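Local coordinates for protein putative O-Methyltransferase (Corynebacterium glutamicum, PDB 3DR5) that probably transfers a methyl group from S-adenosyl-L-methionine to an oxygen of an acceptor that has not been identified, at residues Leu75-Asp80 / Tyr106-Val111. Sequence-based numbering, arbitrary orientation.
Sequences LNGLAD and YSPSRV
Where the end of helix 67-77, carrying L75, faces the loop holding Y106 and R110, no two CA atoms come closer than the 7.7 Å between those of D80 and R110. Within 106-111 a turn is closed by R110 N bonding to S107 O. L75 lies between the two long side chains. Its CD1 sits over the centre of the Y106 ring, 4.0 Å from the centroid and 3° off the normal, a CH-pi contact. CD1 also meets V111 CG2, and CD2 rests over the rim of one face of the R110 guanidinium. In this Rossmann-like methyltransferase fold the contact links the connection into strand 83-87 with that into edge strand 111-114, illustrating how a few side chains can join loops whose backbones do not touch. Bends at chi2 and chi3 (-62° and -47°) curl R110 so that D80 O lies 3.2 Å above the opposite guanidinium face, toward its rim, a poor angle for a hydrogen bond; R110 NE bonds instead to T82 O. At the guanidinium edge, NH2 donates in plane to a water 2.8 Å away, which donates to L75 O and L78 O, linking the arginine to the helix's last turn and the loop beyond. D80 OD1 contributes a long salt bridge to R110 NH1, 3.8 Å and well out of plane; the D80 carboxylate is also hydrogen-bonded to H216 and H217 in the histidine tag of the second subunit.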
loop_
_atom_site.group_PDB
_atom_site.type_symbol
_atom_site.label_atom_id
_atom_site.label_comp_id
_atom_site.label_asym_id
_atom_site.label_seq_id
_atom_site.Cartn_x
_atom_site.Cartn_y
_atom_site.Cartn_z
ATOM N N LEU A 75 13.315 4.179 -5.337
ATOM C CA LEU A 75 13.813 4.542 -6.664
ATOM C C LEU A 75 13.266 3.634 -7.763
ATOM O O LEU A 75 13.108 4.061 -8.905
ATOM C CB LEU A 75 15.353 4.548 -6.669
ATOM C CG LEU A 75 15.952 5.751 -5.925
ATOM C CD1 LEU A 75 17.453 5.548 -5.695
ATOM C CD2 LEU A 75 15.686 7.024 -6.733
ATOM N N ASN A 76 12.968 2.388 -7.416
ATOM C CA ASN A 76 12.404 1.445 -8.382
ATOM C C ASN A 76 11.086 1.963 -8.961
ATOM O O ASN A 76 10.831 1.813 -10.156
ATOM C CB ASN A 76 12.150 0.093 -7.717
ATOM C CG ASN A 76 13.361 -0.818 -7.753
ATOM O OD1 ASN A 76 13.487 -1.748 -6.944
ATOM N ND2 ASN A 76 14.253 -0.568 -8.700
ATOM N N GLY A 77 10.249 2.575 -8.120
ATOM C CA GLY A 77 8.954 3.060 -8.590
ATOM C C GLY A 77 8.822 4.519 -8.983
ATOM O O GLY A 77 8.043 4.870 -9.865
ATOM N N LEU A 78 9.591 5.365 -8.320
ATOM C CA LEU A 78 9.582 6.802 -8.563
ATOM C C LEU A 78 9.785 7.206 -10.034
ATOM O O LEU A 78 10.601 6.614 -10.739
ATOM C CB LEU A 78 10.668 7.446 -7.701
ATOM C CG LEU A 78 10.407 8.658 -6.803
ATOM C CD1 LEU A 78 9.117 8.474 -6.013
ATOM C CD2 LEU A 78 11.602 8.838 -5.861
ATOM N N ALA A 79 9.037 8.207 -10.497
ATOM C CA ALA A 79 9.190 8.696 -11.868
ATOM C C ALA A 79 10.612 9.301 -11.988
ATOM O O ALA A 79 11.141 9.916 -11.040
ATOM C CB ALA A 79 8.135 9.749 -12.171
ATOM N N ASP A 80 11.222 9.137 -13.160
ATOM C CA ASP A 80 12.587 9.614 -13.411
ATOM C C ASP A 80 12.877 11.083 -13.162
ATOM O O ASP A 80 14.007 11.439 -12.806
ATOM C CB ASP A 80 13.027 9.251 -14.833
ATOM C CG ASP A 80 13.070 7.751 -15.061
ATOM O OD1 ASP A 80 13.063 7.009 -14.056
ATOM O OD2 ASP A 80 13.128 7.320 -16.239
ATOM N N TYR A 106 22.374 3.727 -10.514
ATOM C CA TYR A 106 21.838 5.066 -10.350
ATOM C C TYR A 106 22.706 6.299 -10.460
ATOM O O TYR A 106 23.763 6.373 -9.860
ATOM C CB TYR A 106 21.048 5.133 -9.046
ATOM C CG TYR A 106 19.737 4.352 -9.033
ATOM C CD1 TYR A 106 18.621 4.805 -9.742
ATOM C CD2 TYR A 106 19.616 3.157 -8.314
ATOM C CE1 TYR A 106 17.423 4.086 -9.741
ATOM C CE2 TYR A 106 18.427 2.431 -8.314
ATOM C CZ TYR A 106 17.337 2.902 -9.026
ATOM O OH TYR A 106 16.163 2.186 -9.020
ATOM N N SER A 107 22.215 7.271 -11.225
ATOM C CA SER A 107 22.912 8.531 -11.416
ATOM C C SER A 107 22.868 9.354 -10.128
ATOM O O SER A 107 21.897 9.291 -9.372
ATOM C CB SER A 107 22.267 9.316 -12.565
ATOM O OG SER A 107 22.748 10.645 -12.610
ATOM N N PRO A 108 23.924 10.137 -9.863
ATOM C CA PRO A 108 24.004 10.974 -8.657
ATOM C C PRO A 108 22.938 12.068 -8.637
ATOM O O PRO A 108 22.596 12.602 -7.586
ATOM C CB PRO A 108 25.416 11.571 -8.729
ATOM C CG PRO A 108 26.171 10.610 -9.593
ATOM C CD PRO A 108 25.177 10.197 -10.636
ATOM N N SER A 109 22.435 12.405 -9.818
ATOM C CA SER A 109 21.416 13.439 -9.979
ATOM C C SER A 109 20.035 13.038 -9.462
ATOM O O SER A 109 19.168 13.890 -9.258
ATOM C CB SER A 109 21.312 13.816 -11.454
ATOM O OG SER A 109 21.430 12.657 -12.264
ATOM N N ARG A 110 19.842 11.739 -9.250
ATOM C CA ARG A 110 18.570 11.212 -8.767
ATOM C C ARG A 110 18.465 11.211 -7.243
ATOM O O ARG A 110 17.372 11.153 -6.687
ATOM C CB ARG A 110 18.367 9.783 -9.267
ATOM C CG ARG A 110 18.162 9.617 -10.764
ATOM C CD ARG A 110 16.912 10.340 -11.243
ATOM N NE ARG A 110 15.718 10.102 -10.425
ATOM C CZ ARG A 110 15.011 8.976 -10.415
ATOM N NH1 ARG A 110 15.363 7.959 -11.181
ATOM N NH2 ARG A 110 13.917 8.888 -9.668
ATOM N N VAL A 111 19.610 11.283 -6.576
ATOM C CA VAL A 111 19.649 11.262 -5.120
ATOM C C VAL A 111 20.276 12.511 -4.503
ATOM O O VAL A 111 21.112 13.173 -5.114
ATOM C CB VAL A 111 20.420 10.026 -4.607
ATOM C CG1 VAL A 111 20.623 10.119 -3.103
ATOM C CG2 VAL A 111 19.654 8.745 -4.948
HETATM O O HOH W 1 13.168 6.238 -10.183
#